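Local coordinates for flagellar biosynthesis protein FlhA (Bacillus subtilis, PDB 3MIX) that takes part in the export of flagellum proteins, this chain being its cytosolic domain, a part of a membrane protein of the type III secretion apparatus, at residues 71-76 with 89-94; 102-107 with 172-177. All blocks are in the same frame, centred on the assembly; numbering follows the deposited sequence.

Contact 1 of 2, residues 71-76 with 89-94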
loop_
_atom_site.group_PDB
_atom_site.type_symbol
_atom_site.label_atom_id
_atom_site.label_comp_id
_atom_site.label_asym_id
_atom_site.label_seq_id
_atom_site.Cartn_x
_atom_site.Cartn_y
_atom_site.Cartn_z
ATOM N N ASP A 71 -18.024 12.030 -8.661
ATOM C CA ASP A 71 -18.773 10.841 -8.289
ATOM C C ASP A 71 -17.882 9.618 -8.387
ATOM O O ASP A 71 -17.993 8.718 -7.567
ATOM C CB ASP A 71 -20.048 10.662 -9.151
ATOM C CG ASP A 71 -21.184 11.595 -8.727
ATOM O OD1 ASP A 71 -21.172 12.072 -7.568
ATOM O OD2 ASP A 71 -22.099 11.851 -9.544
ATOM N N ARG A 72 -16.992 9.583 -9.373
ATOM C CA ARG A 72 -16.071 8.448 -9.474
ATOM C C ARG A 72 -15.077 8.362 -8.297
ATOM O O ARG A 72 -14.725 7.274 -7.857
ATOM C CB ARG A 72 -15.356 8.425 -10.818
ATOM C CG ARG A 72 -16.317 8.097 -11.955
ATOM C CD ARG A 72 -15.635 7.950 -13.317
ATOM N NE ARG A 72 -16.457 7.106 -14.193
ATOM C CZ ARG A 72 -16.643 5.800 -14.003
ATOM N NH1 ARG A 72 -16.058 5.187 -12.979
ATOM N NH2 ARG A 72 -17.414 5.110 -14.823
ATOM N N ILE A 73 -14.652 9.519 -7.792
ATOM C CA ILE A 73 -13.735 9.569 -6.673
ATOM C C ILE A 73 -14.417 9.083 -5.386
ATOM O O ILE A 73 -13.822 8.337 -4.603
ATOM C CB ILE A 73 -13.099 10.971 -6.535
ATOM C CG1 ILE A 73 -12.105 11.166 -7.683
ATOM C CG2 ILE A 73 -12.408 11.111 -5.190
ATOM C CD1 ILE A 73 -11.606 12.568 -7.855
ATOM N N VAL A 74 -15.673 9.490 -5.213
ATOM C CA VAL A 74 -16.520 9.034 -4.115
ATOM C C VAL A 74 -16.620 7.499 -4.066
ATOM O O VAL A 74 -16.447 6.879 -3.013
ATOM C CB VAL A 74 -17.916 9.704 -4.192
ATOM C CG1 VAL A 74 -18.931 8.992 -3.299
ATOM C CG2 VAL A 74 -17.799 11.201 -3.821
ATOM N N MET A 75 -16.873 6.899 -5.220
ATOM C CA MET A 75 -16.871 5.448 -5.383
ATOM C C MET A 75 -15.564 4.812 -4.939
ATOM O O MET A 75 -15.561 3.817 -4.216
ATOM C CB MET A 75 -17.079 5.109 -6.853
ATOM C CG MET A 75 -18.456 4.677 -7.215
ATOM S SD MET A 75 -19.770 5.238 -6.107
ATOM C CE MET A 75 -20.441 3.637 -5.678
ATOM N N ILE A 76 -14.458 5.365 -5.425
ATOM C CA ILE A 76 -13.141 4.871 -5.059
ATOM C C ILE A 76 -12.959 4.900 -3.539
ATOM O O ILE A 76 -12.542 3.905 -2.942
ATOM C CB ILE A 76 -12.036 5.660 -5.802
ATOM C CG1 ILE A 76 -12.176 5.411 -7.326
ATOM C CG2 ILE A 76 -10.652 5.293 -5.257
ATOM C CD1 ILE A 76 -11.281 6.288 -8.171
ATOM N N PRO A 89 -8.300 10.743 1.813
ATOM C CA PRO A 89 -8.674 12.140 2.003
ATOM C C PRO A 89 -9.217 12.740 0.707
ATOM O O PRO A 89 -9.247 12.090 -0.355
ATOM C CB PRO A 89 -7.351 12.809 2.403
ATOM C CG PRO A 89 -6.274 11.935 1.683
ATOM C CD PRO A 89 -6.834 10.531 1.759
ATOM N N VAL A 90 -9.691 13.971 0.844
ATOM C CA VAL A 90 -10.112 14.828 -0.242
ATOM C C VAL A 90 -9.076 14.804 -1.370
ATOM O O VAL A 90 -7.871 14.940 -1.115
ATOM C CB VAL A 90 -10.300 16.268 0.319
ATOM C CG1 VAL A 90 -10.501 17.312 -0.785
ATOM C CG2 VAL A 90 -11.490 16.286 1.230
ATOM N N VAL A 91 -9.550 14.634 -2.608
ATOM C CA VAL A 91 -8.681 14.747 -3.780
ATOM C C VAL A 91 -8.705 16.166 -4.336
ATOM O O VAL A 91 -9.770 16.760 -4.520
ATOM C CB VAL A 91 -9.009 13.734 -4.912
ATOM C CG1 VAL A 91 -8.021 13.918 -6.045
ATOM C CG2 VAL A 91 -8.931 12.276 -4.380
ATOM N N ARG A 92 -7.522 16.709 -4.573
ATOM C CA ARG A 92 -7.421 18.033 -5.141
ATOM C C ARG A 92 -7.440 17.905 -6.666
ATOM O O ARG A 92 -6.671 17.146 -7.257
ATOM C CB ARG A 92 -6.149 18.719 -4.643
ATOM C CG ARG A 92 -6.267 20.216 -4.531
ATOM C CD ARG A 92 -5.567 20.927 -5.669
ATOM N NE ARG A 92 -4.211 21.332 -5.311
ATOM C CZ ARG A 92 -3.807 22.596 -5.166
ATOM N NH1 ARG A 92 -4.657 23.602 -5.350
ATOM N NH2 ARG A 92 -2.547 22.856 -4.829
ATOM N N ILE A 93 -8.339 18.645 -7.293
ATOM C CA ILE A 93 -8.527 18.564 -8.737
ATOM C C ILE A 93 -8.199 19.909 -9.440
ATOM O O ILE A 93 -8.863 20.915 -9.202
ATOM C CB ILE A 93 -9.951 18.019 -9.020
ATOM C CG1 ILE A 93 -10.033 16.554 -8.530
ATOM C CG2 ILE A 93 -10.357 18.179 -10.493
ATOM C CD1 ILE A 93 -11.434 16.078 -8.228
ATOM N N ARG A 94 -7.161 19.906 -10.282
ATOM C CA ARG A 94 -6.677 21.112 -10.988
ATOM C C ARG A 94 -6.486 20.884 -12.479
ATOM O O ARG A 94 -5.798 19.941 -12.882
ATOM C CB ARG A 94 -5.290 21.525 -10.490
ATOM C CG ARG A 94 -5.206 22.175 -9.145
ATOM C CD ARG A 94 -4.021 23.158 -9.081
ATOM N NE ARG A 94 -2.717 22.527 -9.327
ATOM C CZ ARG A 94 -1.803 22.972 -10.192
ATOM N NH1 ARG A 94 -2.026 24.072 -10.918
ATOM N NH2 ARG A 94 -0.655 22.318 -10.328
#

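Contact 2 of 2, residues 102-107 with 172-177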
loop_
_atom_site.group_PDB
_atom_site.type_symbol
_atom_site.label_atom_id
_atom_site.label_comp_id
_atom_site.label_asym_id
_atom_site.label_seq_id
_atom_site.Cartn_x
_atom_site.Cartn_y
_atom_site.Cartn_z
ATOM N N ASN A 102 -5.094 16.132 -23.710
ATOM C CA ASN A 102 -5.650 14.861 -23.264
ATOM C C ASN A 102 -4.949 14.252 -22.038
ATOM O O ASN A 102 -5.291 13.155 -21.613
ATOM C CB ASN A 102 -5.628 13.850 -24.415
ATOM C CG ASN A 102 -6.597 14.203 -25.533
ATOM O OD1 ASN A 102 -7.741 14.599 -25.289
ATOM N ND2 ASN A 102 -6.147 14.040 -26.767
ATOM N N GLU A 103 -3.980 14.962 -21.475
ATOM C CA GLU A 103 -3.128 14.397 -20.428
ATOM C C GLU A 103 -3.690 14.545 -19.016
ATOM O O GLU A 103 -4.184 15.610 -18.644
ATOM C CB GLU A 103 -1.734 15.022 -20.474
ATOM C CG GLU A 103 -0.621 14.031 -20.220
ATOM C CD GLU A 103 -0.175 13.322 -21.494
ATOM O OE1 GLU A 103 -0.939 12.472 -22.012
ATOM O OE2 GLU A 103 0.945 13.616 -21.975
ATOM N N TYR A 104 -3.606 13.469 -18.236
ATOM C CA TYR A 104 -3.835 13.568 -16.806
ATOM C C TYR A 104 -2.618 13.097 -16.029
ATOM O O TYR A 104 -1.798 12.326 -16.536
ATOM C CB TYR A 104 -5.094 12.811 -16.367
ATOM C CG TYR A 104 -4.985 11.307 -16.459
ATOM C CD1 TYR A 104 -4.410 10.567 -15.420
ATOM C CD2 TYR A 104 -5.471 10.620 -17.572
ATOM C CE1 TYR A 104 -4.310 9.183 -15.495
ATOM C CE2 TYR A 104 -5.378 9.237 -17.659
ATOM C CZ TYR A 104 -4.797 8.523 -16.609
ATOM O OH TYR A 104 -4.697 7.156 -16.677
ATOM N N ARG A 105 -2.538 13.554 -14.787
ATOM C CA ARG A 105 -1.432 13.258 -13.895
ATOM C C ARG A 105 -1.948 13.070 -12.456
ATOM O O ARG A 105 -2.831 13.803 -12.011
ATOM C CB ARG A 105 -0.461 14.424 -13.954
ATOM C CG ARG A 105 0.918 14.146 -13.449
ATOM C CD ARG A 105 1.763 15.402 -13.597
ATOM N NE ARG A 105 2.872 15.427 -12.645
ATOM C CZ ARG A 105 3.421 16.541 -12.159
ATOM N NH1 ARG A 105 2.946 17.736 -12.515
ATOM N NH2 ARG A 105 4.436 16.460 -11.299
ATOM N N LEU A 106 -1.415 12.077 -11.744
ATOM C CA LEU A 106 -1.770 11.842 -10.338
ATOM C C LEU A 106 -0.564 11.982 -9.424
ATOM O O LEU A 106 0.493 11.405 -9.675
ATOM C CB LEU A 106 -2.411 10.462 -10.133
ATOM C CG LEU A 106 -2.985 10.207 -8.722
ATOM C CD1 LEU A 106 -4.325 10.944 -8.497
ATOM C CD2 LEU A 106 -3.145 8.733 -8.459
ATOM N N LYS A 107 -0.734 12.752 -8.361
ATOM C CA LYS A 107 0.316 12.935 -7.371
ATOM C C LYS A 107 -0.177 12.473 -6.020
ATOM O O LYS A 107 -1.344 12.648 -5.687
ATOM C CB LYS A 107 0.764 14.398 -7.302
ATOM C CG LYS A 107 1.141 14.985 -8.667
ATOM C CD LYS A 107 1.382 16.507 -8.633
ATOM C CE LYS A 107 2.728 16.855 -7.982
ATOM N NZ LYS A 107 3.300 18.149 -8.487
ATOM N N SER A 172 -13.766 5.320 -16.756
ATOM C CA SER A 172 -13.468 4.044 -16.117
ATOM C C SER A 172 -11.982 3.725 -16.159
ATOM O O SER A 172 -11.439 3.211 -15.185
ATOM C CB SER A 172 -14.259 2.898 -16.764
ATOM O OG SER A 172 -15.515 2.736 -16.145
ATOM N N VAL A 173 -11.334 4.020 -17.284
ATOM C CA VAL A 173 -9.883 3.842 -17.388
ATOM C C VAL A 173 -9.157 4.640 -16.293
ATOM O O VAL A 173 -8.311 4.091 -15.589
ATOM C CB VAL A 173 -9.338 4.227 -18.780
ATOM C CG1 VAL A 173 -7.844 3.934 -18.875
ATOM C CG2 VAL A 173 -10.089 3.475 -19.870
ATOM N N VAL A 174 -9.508 5.919 -16.150
ATOM C CA VAL A 174 -8.862 6.791 -15.172
ATOM C C VAL A 174 -9.229 6.384 -13.741
ATOM O O VAL A 174 -8.397 6.467 -12.842
ATOM C CB VAL A 174 -9.089 8.328 -15.475
ATOM C CG1 VAL A 174 -10.590 8.690 -15.501
ATOM C CG2 VAL A 174 -8.357 9.192 -14.455
ATOM N N SER A 175 -10.455 5.887 -13.571
ATOM C CA SER A 175 -10.945 5.384 -12.295
ATOM C C SER A 175 -10.129 4.221 -11.768
ATOM O O SER A 175 -9.718 4.244 -10.612
ATOM C CB SER A 175 -12.398 4.928 -12.402
ATOM O OG SER A 175 -13.265 6.022 -12.214
ATOM N N THR A 176 -9.921 3.204 -12.602
ATOM C CA THR A 176 -9.163 2.039 -12.176
ATOM C C THR A 176 -7.652 2.371 -12.097
ATOM O O THR A 176 -6.955 1.883 -11.211
ATOM C CB THR A 176 -9.509 0.743 -12.987
ATOM O OG1 THR A 176 -8.553 0.514 -14.017
ATOM C CG2 THR A 176 -10.931 0.804 -13.589
ATOM N N HIS A 177 -7.166 3.242 -12.976
ATOM C CA HIS A 177 -5.804 3.764 -12.831
ATOM C C HIS A 177 -5.544 4.506 -11.492
ATOM O O HIS A 177 -4.510 4.296 -10.835
ATOM C CB HIS A 177 -5.429 4.637 -14.018
ATOM C CG HIS A 177 -3.957 4.813 -14.180
ATOM N ND1 HIS A 177 -3.408 5.804 -14.958
ATOM C CD2 HIS A 177 -2.916 4.146 -13.629
ATOM C CE1 HIS A 177 -2.091 5.725 -14.901
ATOM N NE2 HIS A 177 -1.766 4.734 -14.092
#

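Contact 1 of 2, residues 71-76 with 89-94
Ile73, on the buried face of helix 69-84, uses both branches to meet Val91 and Ile93 of segment 89-94. Its long branch and that of Ile93 meet tip to tip, with CD1 of Ile73 3.5 Å from CD1 of Ile93. The short branch serves Val91, as CG2 of Ile73 lies 3.8 Å from CG2 of Val91. The same Ile73 CD1 also passes 4.1 Å from Val91 CB, and one isoleucine thus bridges two residues of this segment. Both branches leave CB, and chi1 of -72°, with CG1 anti to the carbonyl carbon and CG2 anti to the backbone N, aims the long one at Ile93 and the short one at Val91. No hydrogen bond crosses here; the two segments meet through apolar packing alone, and a beta-branched residue suits it with two apolar arms from one CB, a short one for the near neighbour and, in isoleucine, a longer one for the neighbour beyond.

Alternation along the extended chain turns Val91 and Ile93 to the helix and Arg92 away from it, and Arg94 pairs with Glu52 in a salt bridge. Behind this first shell, Val91 packs on Ile49 and Phe51, and Ile93 on Phe53, residues of strand 49-53, which runs parallel to strand 92-95 and is tied to it by backbone hydrogen bonds of Arg92 and Arg94. Strand 49-53, helix 69-84 and strand 92-95 together make a beta-alpha-beta crossover.

Contact 2 of 2, residues 102-107 with 172-177
Tyr104 and His177 form the polar part of this contact: the phenol OH of Tyr104 and ND1 of His177 share a hydrogen bond of 2.5 Å, short for such a pair. Each group meets the other close to its ring plane, ND1 at the hydroxyl end of the tyrosine and OH at the ND1 corner of the imidazole. A histidine suits the place because its imidazole carries a nitrogen, ND1, right beside CG, able to give or take a hydrogen bond close to the helix, and here CG is anti to the backbone N (chi1 -160°), which carries the ring out from helix 170-189 toward the strand. Replacing Tyr104 by a phenylalanine would probably leave His177 ND1 without its hydroxyl mate and the imidazole less firmly fixed in rotation.

As aromatic groups the two rings meet rim to rim, their centroids 5.7 Å apart and their planes inclined at 73°, with neither lying over the other's face.

The sheet itself is mixed, and its order, with strand 49-53 between 92-95 and 103-108 and strand 111-117 at the far edge, resembles the sheet of thioredoxin-like folds, although no helix joins strands 92-95 and 103-108 here; helix 170-189 packs back on it.

The apolar part falls to Val174, one turn before His177. Its CG2 stands over one face of the Tyr104 ring in a CH-pi contact, 4.1 Å from the centroid and only 7° off the ring normal. Tyrosine thus brings an apolar face for Val174 besides its hydroxyl for His177, and valine's compact methyl can sit squarely over the ring. Leu118 touches both Tyr104 and Val174, while His177 rests on Ala114 of strand 111-117.

From the N terminus, the chain lays down strand 49-53, then helix 69-84, and contact 1 closes the short loop that returns it to strand 92-95. Strand 103-108 follows, and contact 2 closes a much longer excursion, through strand 111-117 and a segment that was not modelled, to helix 170-189. The two loops therefore come in series and neither nests nor crosses. Both contacts reach the same sheet, one through an edge strand and the other through an inner one. Their helices also meet: Arg72 makes a weak hydrogen bond from NH1 to OG of Ser175, and Ile76 packs against the backbone of the same serine, tying the two helices into one layer.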